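Local atomic coordinates of ceramide very long chain fatty acid hydroxylase SCS7 (Saccharomyces cerevisiae, PDB entry 4ZR1), a protein that hydroxylates the very long chain fatty acids of ceramides, probably at C-2, as an integral membrane enzyme of sphingolipid metabolism with a probable dimetal centre. Residues A[51-56]-A[72-77]; A[65-70]-A[162-167]; A[230-235]-A[263-268]. All blocks are in the same frame, centred on the assembly; numbering follows the deposited sequence.

Contact 1. Residues A[51-56]-A[72-77]; sequences HKFLDL and DFYVDQ
The first torsions of Phe53 (chi1 -175°) and Phe73 (chi1 178°) both set CG opposite the backbone N, and these settings carry the two rings into each other's company. They form an offset edge-to-face aromatic pair that joins the loop after helix 44-51 to helix 71-78. The edge of Phe53 points at the face of Phe73, with the planes at 87° and the centroids 5.7 Å apart; the closest atoms are Phe53 CD1 and Phe73 CE2, at 3.8 Å. One turn further along the helix, Gln77 lays its CB over the centre of the Phe53 ring, a CH-pi contact. Leu54 CG lies on the opposite face, nearer the rim, while Tyr74 CD1 comes to 4.2 Å from Phe53 CZ. Tyr74 OH is hydrogen-bonded to His170 ND1, outside the contact, and Phe69 adds a further aromatic ring against both phenylalanines. Without the ring, as with an alanine at Phe53, Gln77 CB would probably lose the surface it rests on and a gap would open beside Phe73. Lys52, with positive phi, is where the chain leaves helix 44-51. There two successive carbonyls meet the rim of Phe73 near its plane: His51 O lies 3.5 Å from Phe73 CZ, and Lys52 O is equally far from that same carbon.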
loop_
_atom_site.group_PDB
_atom_site.type_symbol
_atom_site.label_atom_id
_atom_site.label_comp_id
_atom_site.label_asym_id
_atom_site.label_seq_id
_atom_site.Cartn_x
_atom_site.Cartn_y
_atom_site.Cartn_z
ATOM N N HIS A 51 -7.175 23.401 -1.452
ATOM C CA HIS A 51 -7.456 22.322 -2.400
ATOM C C HIS A 51 -8.916 21.866 -2.381
ATOM O O HIS A 51 -9.351 21.128 -3.270
ATOM C CB HIS A 51 -6.532 21.132 -2.126
ATOM C CG HIS A 51 -5.075 21.478 -2.181
ATOM N ND1 HIS A 51 -4.408 21.712 -3.367
ATOM C CD2 HIS A 51 -4.157 21.630 -1.198
ATOM C CE1 HIS A 51 -3.143 21.994 -3.111
ATOM N NE2 HIS A 51 -2.963 21.950 -1.802
ATOM N N LYS A 52 -9.665 22.316 -1.375
ATOM C CA LYS A 52 -11.100 22.036 -1.278
ATOM C C LYS A 52 -11.384 20.535 -1.312
ATOM O O LYS A 52 -12.294 20.076 -1.999
ATOM C CB LYS A 52 -11.863 22.755 -2.403
ATOM C CG LYS A 52 -11.944 24.274 -2.239
ATOM C CD LYS A 52 -13.003 24.893 -3.150
ATOM C CE LYS A 52 -14.190 25.425 -2.355
ATOM N NZ LYS A 52 -15.391 25.718 -3.197
ATOM N N PHE A 53 -10.599 19.775 -0.559
ATOM C CA PHE A 53 -10.684 18.319 -0.596
ATOM C C PHE A 53 -11.182 17.720 0.725
ATOM O O PHE A 53 -12.378 17.635 0.963
ATOM C CB PHE A 53 -9.319 17.743 -0.962
ATOM C CG PHE A 53 -9.310 16.253 -1.153
ATOM C CD1 PHE A 53 -10.246 15.638 -1.969
ATOM C CD2 PHE A 53 -8.335 15.472 -0.553
ATOM C CE1 PHE A 53 -10.231 14.263 -2.151
ATOM C CE2 PHE A 53 -8.310 14.092 -0.735
ATOM C CZ PHE A 53 -9.258 13.489 -1.533
ATOM N N LEU A 54 -10.259 17.290 1.575
ATOM C CA LEU A 54 -10.622 16.773 2.883
ATOM C C LEU A 54 -10.057 17.661 3.989
ATOM O O LEU A 54 -8.950 18.197 3.883
ATOM C CB LEU A 54 -10.118 15.336 3.061
ATOM C CG LEU A 54 -10.682 14.243 2.150
ATOM C CD1 LEU A 54 -9.919 12.957 2.385
ATOM C CD2 LEU A 54 -12.174 14.015 2.363
ATOM N N ASP A 55 -10.833 17.813 5.051
ATOM C CA ASP A 55 -10.396 18.554 6.219
ATOM C C ASP A 55 -9.733 17.577 7.171
ATOM O O ASP A 55 -10.414 16.798 7.842
ATOM C CB ASP A 55 -11.584 19.270 6.868
ATOM C CG ASP A 55 -11.198 20.078 8.099
ATOM O OD1 ASP A 55 -9.985 20.199 8.393
ATOM O OD2 ASP A 55 -12.123 20.613 8.765
ATOM N N LEU A 56 -8.402 17.616 7.214
ATOM C CA LEU A 56 -7.626 16.723 8.083
ATOM C C LEU A 56 -8.005 16.790 9.560
ATOM O O LEU A 56 -7.725 15.867 10.312
ATOM C CB LEU A 56 -6.138 17.028 7.970
ATOM C CG LEU A 56 -5.365 16.458 6.782
ATOM C CD1 LEU A 56 -3.878 16.780 6.881
ATOM C CD2 LEU A 56 -5.576 14.964 6.710
ATOM N N ASP A 72 -12.525 11.803 -10.875
ATOM C CA ASP A 72 -11.250 12.359 -11.315
ATOM C C ASP A 72 -10.631 13.272 -10.263
ATOM O O ASP A 72 -9.410 13.374 -10.160
ATOM C CB ASP A 72 -11.420 13.118 -12.631
ATOM C CG ASP A 72 -11.402 12.201 -13.834
ATOM O OD1 ASP A 72 -10.296 11.838 -14.278
ATOM O OD2 ASP A 72 -12.486 11.839 -14.336
ATOM N N PHE A 73 -11.479 13.925 -9.478
ATOM C CA PHE A 73 -11.009 14.836 -8.444
ATOM C C PHE A 73 -10.506 14.066 -7.230
ATOM O O PHE A 73 -9.456 14.384 -6.662
ATOM C CB PHE A 73 -12.119 15.791 -8.041
ATOM C CG PHE A 73 -11.737 16.730 -6.936
ATOM C CD1 PHE A 73 -10.733 17.667 -7.127
ATOM C CD2 PHE A 73 -12.392 16.684 -5.705
ATOM C CE1 PHE A 73 -10.381 18.544 -6.116
ATOM C CE2 PHE A 73 -12.046 17.556 -4.686
ATOM C CZ PHE A 73 -11.037 18.490 -4.892
ATOM N N TYR A 74 -11.262 13.047 -6.837
ATOM C CA TYR A 74 -10.843 12.182 -5.746
ATOM C C TYR A 74 -9.476 11.533 -6.015
ATOM O O TYR A 74 -8.607 11.536 -5.135
ATOM C CB TYR A 74 -11.886 11.095 -5.490
ATOM C CG TYR A 74 -11.346 10.003 -4.616
ATOM C CD1 TYR A 74 -11.252 10.172 -3.235
ATOM C CD2 TYR A 74 -10.883 8.816 -5.167
ATOM C CE1 TYR A 74 -10.732 9.172 -2.425
ATOM C CE2 TYR A 74 -10.360 7.812 -4.369
ATOM C CZ TYR A 74 -10.286 7.993 -3.002
ATOM O OH TYR A 74 -9.762 6.989 -2.222
ATOM N N VAL A 75 -9.286 10.976 -7.217
ATOM C CA VAL A 75 -8.038 10.272 -7.532
ATOM C C VAL A 75 -6.884 11.256 -7.650
ATOM O O VAL A 75 -5.762 10.943 -7.281
ATOM C CB VAL A 75 -8.123 9.425 -8.845
ATOM C CG1 VAL A 75 -9.245 8.415 -8.763
ATOM C CG2 VAL A 75 -8.303 10.301 -10.064
ATOM N N ASP A 76 -7.161 12.455 -8.142
ATOM C CA ASP A 76 -6.112 13.445 -8.293
ATOM C C ASP A 76 -5.651 13.935 -6.932
ATOM O O ASP A 76 -4.488 14.267 -6.734
ATOM C CB ASP A 76 -6.596 14.623 -9.135
ATOM C CG ASP A 76 -5.483 15.598 -9.456
ATOM O OD1 ASP A 76 -5.327 16.592 -8.714
ATOM O OD2 ASP A 76 -4.748 15.354 -10.440
ATOM N N GLN A 77 -6.575 13.969 -5.985
ATOM C CA GLN A 77 -6.314 14.634 -4.723
ATOM C C GLN A 77 -5.776 13.687 -3.653
ATOM O O GLN A 77 -4.928 14.076 -2.850
ATOM C CB GLN A 77 -7.590 15.319 -4.243
ATOM C CG GLN A 77 -7.354 16.665 -3.611
ATOM C CD GLN A 77 -6.774 17.669 -4.556
ATOM O OE1 GLN A 77 -7.038 17.641 -5.759
ATOM N NE2 GLN A 77 -5.954 18.560 -4.022
#

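Contact 2. Residues A[65-70]-A[162-167]; sequences LRSDFK and ESNIAF
The Phe167 ring presents its edge to the backbone of Phe69, whose O lies in the ring plane 3.8 Å from Phe167 CE2; over the centre of one face sits the carbonyl O of Ser163. Phe69 turns its own ring elsewhere, and one face of it carries Ser67 CB, set toward the rim. The third flat group, the Asn164 amide, does the polar work. With CG anti to its carbonyl carbon (chi1 -74°), Asn164 reaches the chain leaving helix 60-65. There Asn164 ND2 gives Ser67 O a nearly straight bond of 3.2 Å (169° at the hydrogen), lying in the amide plane, and a weak, bent one of 3.0 Å to Leu65 O. One amide nitrogen thus ties together two carbonyls of that chain, while Ser67 OG is bonded to Ile64 O. At the other end the bent Glu162 chain brings OE1 to 3.4 Å from Lys70 CB, and OE1 accepts from Lys71 N just beyond the N-cap residue Lys70, where the negative charge probably suits the helix start. The contact therefore links the loop between helices 60-65 and 71-78 to the beginning of helix 164-179, which Ser163 N-caps through weak bonds; Phe167 also stacks on Tyr74 of helix 71-78.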
loop_
_atom_site.group_PDB
_atom_site.type_symbol
_atom_site.label_atom_id
_atom_site.label_comp_id
_atom_site.label_asym_id
_atom_site.label_seq_id
_atom_site.Cartn_x
_atom_site.Cartn_y
_atom_site.Cartn_z
ATOM N N LEU A 65 -17.543 9.442 2.390
ATOM C CA LEU A 65 -18.859 8.839 2.184
ATOM C C LEU A 65 -19.958 9.859 1.849
ATOM O O LEU A 65 -20.911 9.539 1.141
ATOM C CB LEU A 65 -19.275 8.042 3.423
ATOM C CG LEU A 65 -18.433 6.811 3.747
ATOM C CD1 LEU A 65 -18.929 6.142 5.010
ATOM C CD2 LEU A 65 -18.476 5.843 2.596
ATOM N N ARG A 66 -19.829 11.081 2.354
ATOM C CA ARG A 66 -20.855 12.089 2.153
ATOM C C ARG A 66 -20.309 13.273 1.366
ATOM O O ARG A 66 -20.533 14.426 1.724
ATOM C CB ARG A 66 -21.420 12.564 3.502
ATOM C CG ARG A 66 -21.954 11.443 4.391
ATOM C CD ARG A 66 -22.426 11.949 5.767
ATOM N NE ARG A 66 -21.439 12.792 6.443
ATOM C CZ ARG A 66 -21.502 13.145 7.726
ATOM N NH1 ARG A 66 -22.502 12.718 8.489
ATOM N NH2 ARG A 66 -20.561 13.919 8.254
ATOM N N SER A 67 -19.591 12.987 0.289
ATOM C CA SER A 67 -18.928 14.042 -0.467
ATOM C C SER A 67 -19.647 14.337 -1.774
ATOM O O SER A 67 -20.537 13.594 -2.181
ATOM C CB SER A 67 -17.478 13.651 -0.754
ATOM O OG SER A 67 -17.410 12.596 -1.701
ATOM N N ASP A 68 -19.255 15.428 -2.426
ATOM C CA ASP A 68 -19.762 15.758 -3.755
ATOM C C ASP A 68 -18.607 15.673 -4.752
ATOM O O ASP A 68 -18.564 16.392 -5.753
ATOM C CB ASP A 68 -20.420 17.146 -3.772
ATOM C CG ASP A 68 -19.454 18.261 -3.406
ATOM O OD1 ASP A 68 -18.452 17.989 -2.709
ATOM O OD2 ASP A 68 -19.709 19.418 -3.799
ATOM N N PHE A 69 -17.667 14.783 -4.458
ATOM C CA PHE A 69 -16.532 14.550 -5.338
ATOM C C PHE A 69 -16.961 13.789 -6.581
ATOM O O PHE A 69 -17.782 12.872 -6.513
ATOM C CB PHE A 69 -15.432 13.740 -4.633
ATOM C CG PHE A 69 -14.855 14.396 -3.410
ATOM C CD1 PHE A 69 -14.785 15.774 -3.304
ATOM C CD2 PHE A 69 -14.376 13.621 -2.361
ATOM C CE1 PHE A 69 -14.246 16.370 -2.178
ATOM C CE2 PHE A 69 -13.840 14.212 -1.229
ATOM C CZ PHE A 69 -13.776 15.590 -1.140
ATOM N N LYS A 70 -16.391 14.146 -7.719
ATOM C CA LYS A 70 -16.407 13.218 -8.830
ATOM C C LYS A 70 -15.054 12.526 -8.908
ATOM O O LYS A 70 -14.044 13.041 -8.416
ATOM C CB LYS A 70 -16.777 13.902 -10.154
ATOM C CG LYS A 70 -16.812 15.419 -10.157
ATOM C CD LYS A 70 -17.745 15.856 -11.274
ATOM C CE LYS A 70 -17.884 17.371 -11.421
ATOM N NZ LYS A 70 -18.403 17.726 -12.783
ATOM N N GLU A 162 -18.358 6.526 -10.350
ATOM C CA GLU A 162 -18.719 7.777 -9.699
ATOM C C GLU A 162 -19.523 7.456 -8.450
ATOM O O GLU A 162 -20.718 7.731 -8.373
ATOM C CB GLU A 162 -19.500 8.683 -10.645
ATOM C CG GLU A 162 -18.663 9.210 -11.811
ATOM C CD GLU A 162 -17.636 10.245 -11.369
ATOM O OE1 GLU A 162 -17.701 10.678 -10.197
ATOM O OE2 GLU A 162 -16.766 10.628 -12.187
ATOM N N SER A 163 -18.841 6.850 -7.482
ATOM C CA SER A 163 -19.457 6.385 -6.249
ATOM C C SER A 163 -18.614 6.723 -5.031
ATOM O O SER A 163 -17.392 6.573 -5.047
ATOM C CB SER A 163 -19.686 4.876 -6.302
ATOM O OG SER A 163 -20.103 4.391 -5.039
ATOM N N ASN A 164 -19.273 7.169 -3.968
ATOM C CA ASN A 164 -18.576 7.429 -2.723
ATOM C C ASN A 164 -18.154 6.131 -2.035
ATOM O O ASN A 164 -17.098 6.074 -1.410
ATOM C CB ASN A 164 -19.440 8.277 -1.787
ATOM C CG ASN A 164 -19.531 9.721 -2.231
ATOM O OD1 ASN A 164 -18.704 10.197 -3.006
ATOM N ND2 ASN A 164 -20.518 10.436 -1.717
ATOM N N ILE A 165 -18.969 5.086 -2.159
ATOM C CA ILE A 165 -18.632 3.800 -1.550
ATOM C C ILE A 165 -17.388 3.210 -2.219
ATOM O O ILE A 165 -16.635 2.462 -1.592
ATOM C CB ILE A 165 -19.801 2.789 -1.640
ATOM C CG1 ILE A 165 -21.054 3.358 -0.988
ATOM C CG2 ILE A 165 -19.440 1.467 -0.964
ATOM C CD1 ILE A 165 -22.208 2.384 -0.970
ATOM N N ALA A 166 -17.169 3.560 -3.485
ATOM C CA ALA A 166 -15.980 3.100 -4.202
ATOM C C ALA A 166 -14.742 3.858 -3.735
ATOM O O ALA A 166 -13.689 3.262 -3.505
ATOM C CB ALA A 166 -16.164 3.255 -5.712
ATOM N N PHE A 167 -14.874 5.173 -3.588
ATOM C CA PHE A 167 -13.770 6.010 -3.121
ATOM C C PHE A 167 -13.348 5.613 -1.698
ATOM O O PHE A 167 -12.175 5.690 -1.344
ATOM C CB PHE A 167 -14.151 7.499 -3.143
ATOM C CG PHE A 167 -14.687 7.991 -4.466
ATOM C CD1 PHE A 167 -14.349 7.370 -5.655
ATOM C CD2 PHE A 167 -15.530 9.093 -4.510
ATOM C CE1 PHE A 167 -14.847 7.832 -6.862
ATOM C CE2 PHE A 167 -16.027 9.562 -5.713
ATOM C CZ PHE A 167 -15.686 8.931 -6.889
#

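Contact 3. Residues A[230-235]-A[263-268]. With ZN (zinc ion), chain C; BOG (octyl beta-D-glucopyranoside), chain G; BOG (octyl beta-D-glucopyranoside), chain H.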
loop_
_atom_site.group_PDB
_atom_site.type_symbol
_atom_site.label_atom_id
_atom_site.label_comp_id
_atom_site.label_asym_id
_atom_site.label_seq_id
_atom_site.Cartn_x
_atom_site.Cartn_y
_atom_site.Cartn_z
ATOM N N GLU A 230 6.495 -5.628 5.814
ATOM C CA GLU A 230 7.614 -5.207 6.648
ATOM C C GLU A 230 8.594 -4.402 5.817
ATOM O O GLU A 230 8.994 -3.309 6.204
ATOM C CB GLU A 230 8.308 -6.404 7.277
ATOM C CG GLU A 230 7.416 -7.145 8.248
ATOM C CD GLU A 230 6.838 -6.231 9.313
ATOM O OE1 GLU A 230 7.586 -5.786 10.199
ATOM O OE2 GLU A 230 5.634 -5.939 9.253
ATOM N N CYS A 231 8.962 -4.939 4.659
ATOM C CA CYS A 231 9.782 -4.186 3.731
ATOM C C CYS A 231 9.128 -2.829 3.463
ATOM O O CYS A 231 9.747 -1.779 3.667
ATOM C CB CYS A 231 9.986 -4.949 2.424
ATOM S SG CYS A 231 11.086 -4.100 1.260
ATOM N N HIS A 232 7.866 -2.866 3.037
ATOM C CA HIS A 232 7.113 -1.653 2.731
ATOM C C HIS A 232 7.190 -0.635 3.859
ATOM O O HIS A 232 7.462 0.537 3.619
ATOM C CB HIS A 232 5.656 -1.983 2.447
ATOM C CG HIS A 232 4.864 -0.807 1.991
ATOM N ND1 HIS A 232 3.490 -0.777 2.019
ATOM C CD2 HIS A 232 5.260 0.388 1.490
ATOM C CE1 HIS A 232 3.069 0.390 1.559
ATOM N NE2 HIS A 232 4.123 1.116 1.236
ATOM N N PHE A 233 6.971 -1.090 5.089
ATOM C CA PHE A 233 7.099 -0.220 6.248
ATOM C C PHE A 233 8.470 0.452 6.324
ATOM O O PHE A 233 8.564 1.677 6.436
ATOM C CB PHE A 233 6.843 -0.988 7.549
ATOM C CG PHE A 233 6.752 -0.098 8.755
ATOM C CD1 PHE A 233 5.552 0.533 9.079
ATOM C CD2 PHE A 233 7.870 0.148 9.546
ATOM C CE1 PHE A 233 5.466 1.371 10.182
ATOM C CE2 PHE A 233 7.790 0.992 10.664
ATOM C CZ PHE A 233 6.593 1.602 10.977
ATOM N N PHE A 234 9.534 -0.337 6.252
ATOM C CA PHE A 234 10.848 0.194 6.585
ATOM C C PHE A 234 11.426 0.999 5.432
ATOM O O PHE A 234 12.370 1.766 5.610
ATOM C CB PHE A 234 11.781 -0.937 7.032
ATOM C CG PHE A 234 11.400 -1.517 8.372
ATOM C CD1 PHE A 234 11.438 -0.726 9.516
ATOM C CD2 PHE A 234 10.972 -2.828 8.486
ATOM C CE1 PHE A 234 11.064 -1.236 10.750
ATOM C CE2 PHE A 234 10.598 -3.348 9.717
ATOM C CZ PHE A 234 10.646 -2.553 10.848
ATOM N N LEU A 235 10.815 0.868 4.264
ATOM C CA LEU A 235 11.123 1.759 3.159
ATOM C C LEU A 235 10.726 3.205 3.482
ATOM O O LEU A 235 11.397 4.143 3.063
ATOM C CB LEU A 235 10.418 1.299 1.887
ATOM C CG LEU A 235 10.936 0.045 1.195
ATOM C CD1 LEU A 235 10.232 -0.085 -0.147
ATOM C CD2 LEU A 235 12.448 0.111 1.010
ATOM N N PHE A 263 5.336 -0.147 -9.255
ATOM C CA PHE A 263 4.388 -0.937 -8.473
ATOM C C PHE A 263 5.053 -2.035 -7.644
ATOM O O PHE A 263 4.484 -2.489 -6.650
ATOM C CB PHE A 263 3.326 -1.541 -9.391
ATOM C CG PHE A 263 2.564 -0.513 -10.170
ATOM C CD1 PHE A 263 1.699 0.361 -9.524
ATOM C CD2 PHE A 263 2.711 -0.410 -11.541
ATOM C CE1 PHE A 263 0.992 1.320 -10.236
ATOM C CE2 PHE A 263 2.007 0.547 -12.259
ATOM C CZ PHE A 263 1.147 1.415 -11.602
ATOM N N GLY A 264 6.253 -2.460 -8.033
ATOM C CA GLY A 264 6.973 -3.434 -7.235
ATOM C C GLY A 264 7.602 -2.770 -6.023
ATOM O O GLY A 264 8.198 -1.704 -6.164
ATOM N N VAL A 265 7.474 -3.366 -4.836
ATOM C CA VAL A 265 8.036 -2.719 -3.655
ATOM C C VAL A 265 9.028 -3.639 -2.935
ATOM O O VAL A 265 9.927 -3.153 -2.237
ATOM C CB VAL A 265 6.899 -2.183 -2.664
ATOM C CG1 VAL A 265 5.523 -2.238 -3.310
ATOM C CG2 VAL A 265 6.893 -2.900 -1.335
ATOM N N THR A 266 8.922 -4.951 -3.119
ATOM C CA THR A 266 10.041 -5.805 -2.687
ATOM C C THR A 266 11.107 -5.869 -3.767
ATOM O O THR A 266 12.234 -6.290 -3.502
ATOM C CB THR A 266 9.622 -7.237 -2.350
ATOM O OG1 THR A 266 8.976 -7.823 -3.483
ATOM C CG2 THR A 266 8.693 -7.245 -1.154
ATOM N N SER A 267 10.731 -5.470 -4.986
ATOM C CA SER A 267 11.662 -5.323 -6.116
ATOM C C SER A 267 10.933 -4.724 -7.308
ATOM O O SER A 267 9.705 -4.722 -7.340
ATOM C CB SER A 267 12.271 -6.661 -6.538
ATOM O OG SER A 267 11.368 -7.375 -7.369
ATOM N N TRP A 268 11.690 -4.251 -8.298
ATOM C CA TRP A 268 11.098 -3.721 -9.523
ATOM C C TRP A 268 11.159 -4.745 -10.647
ATOM O O TRP A 268 10.962 -4.412 -11.813
ATOM C CB TRP A 268 11.800 -2.444 -9.955
ATOM C CG TRP A 268 13.261 -2.601 -10.085
ATOM C CD1 TRP A 268 13.931 -3.247 -11.085
ATOM C CD2 TRP A 268 14.259 -2.086 -9.195
ATOM N NE1 TRP A 268 15.285 -3.170 -10.865
ATOM C CE2 TRP A 268 15.515 -2.462 -9.712
ATOM C CE3 TRP A 268 14.213 -1.344 -8.009
ATOM C CZ2 TRP A 268 16.714 -2.129 -9.084
ATOM C CZ3 TRP A 268 15.403 -1.007 -7.391
ATOM C CH2 TRP A 268 16.636 -1.400 -7.927
HETATM ZN ZN ZN C . 4.426 3.230 0.377
HETATM C C1 BOG G . 16.558 -1.220 10.703
HETATM O O1 BOG G . 15.543 -1.688 9.847
HETATM C C2 BOG G . 16.531 0.291 10.706
HETATM O O2 BOG G . 16.817 0.747 9.408
HETATM C C3 BOG G . 17.570 0.842 11.654
HETATM O O3 BOG G . 17.362 2.228 11.806
HETATM C C4 BOG G . 17.473 0.150 12.995
HETATM O O4 BOG G . 18.599 0.490 13.770
HETATM C C5 BOG G . 17.460 -1.345 12.775
HETATM O O5 BOG G . 16.329 -1.688 12.010
HETATM C C6 BOG G . 17.430 -2.071 14.103
HETATM O O6 BOG G . 16.717 -1.308 15.052
HETATM C "C1'" BOG G . 15.984 -2.372 8.696
HETATM C "C2'" BOG G . 14.893 -3.322 8.254
HETATM C "C3'" BOG G . 15.245 -3.964 6.931
HETATM C "C4'" BOG G . 14.583 -5.322 6.836
HETATM C "C5'" BOG G . 13.089 -5.165 6.668
HETATM C "C6'" BOG G . 12.632 -6.056 5.533
HETATM C "C7'" BOG G . 12.345 -7.454 6.039
HETATM C "C8'" BOG G . 11.768 -8.267 4.904
HETATM C C1 BOG H . 12.939 -1.542 15.394
HETATM O O1 BOG H . 13.843 -2.516 14.925
HETATM C C2 BOG H . 13.358 -1.022 16.755
HETATM O O2 BOG H . 13.427 -2.087 17.678
HETATM C C3 BOG H . 12.336 -0.016 17.242
HETATM O O3 BOG H . 12.807 0.627 18.404
HETATM C C4 BOG H . 12.067 1.016 16.168
HETATM O O4 BOG H . 10.973 1.815 16.562
HETATM C C5 BOG H . 11.781 0.330 14.845
HETATM O O5 BOG H . 12.878 -0.474 14.482
HETATM C C6 BOG H . 11.545 1.359 13.758
HETATM O O6 BOG H . 10.162 1.530 13.558
HETATM C "C1'" BOG H . 13.586 -2.944 13.606
HETATM C "C2'" BOG H . 13.377 -4.443 13.565
HETATM C "C3'" BOG H . 13.213 -4.886 12.124
HETATM C "C4'" BOG H . 12.575 -6.259 12.058
HETATM C "C5'" BOG H . 11.731 -6.342 10.803
HETATM C "C6'" BOG H . 11.765 -7.735 10.211
HETATM C "C7'" BOG H . 10.616 -8.563 10.751
HETATM C "C8'" BOG H . 10.456 -9.806 9.897
#
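Val265 points at helix 211-236 and sets CG2 4.1 Å from His232 CB, meeting the imidazole obliquely and leaving its far end to the metal. In His232 CG lies anti to the backbone N (chi1 -174°), which carries the ring out past the valine and delivers NE2 to the zinc ion at 2.3 Å. His177, His236, His251 and His255 complete that site, one half of the likely catalytic dimetal centre; the rings of His232 and His177 meet nearly perpendicular, and Val265 also touches His251. One helical turn apart, Cys231 and Leu235 approach the same backbone carbonyl: Cys231 SG is 3.8 Å and Leu235 CD1 3.7 Å from Val265 O. Thr266 adds its methyl, with CG2 4.4 Å from Cys231 CB. No hydrogen bond crosses between the two segments, and several polar groups of 263-268 find partners elsewhere. Glu146 takes both Val265 N and Thr266 OG1, and Phe263 O accepts from ND1 of His150, a ligand of the other zinc, so this loop probably acts as a second shell that helps to orient His150. Phe234 instead meets detergent: its CE2 is 3.4 Å from C5' of one octyl glucoside (chain H) and its CD2 3.6 Å from C5' of another (chain G). The loop before helix 269-273 is thus packed against the cytoplasmic end of transmembrane helix 211-236, with helices 128-154 and 242-256 also against it.

Overall arrangement
Contacts 1 and 2 are one continuous patch of the cytoplasmic part, their centres 11 Å apart and their segments alternating along the chain. Phe69 CE2 of contact 2 lies 4.0 Å from Leu54 CD2 of contact 1, and Tyr74 OH probably hydrogen-bonds to Phe167 O at 2.9 Å. Contact 3 stands apart at the metal centre: its nearest atoms are about 12 Å from those of contact 1 and about 16 Å from those of contact 2. Of the two outer contacts, contact 1 comes closer to the metal centre, through Tyr74, whose side chain lies about 8 Å from those of the zinc ligands His174 and His178. Helix 164-179 makes the connection, since it begins in contact 2 and carries both histidines together with His177, which shares a zinc with His232.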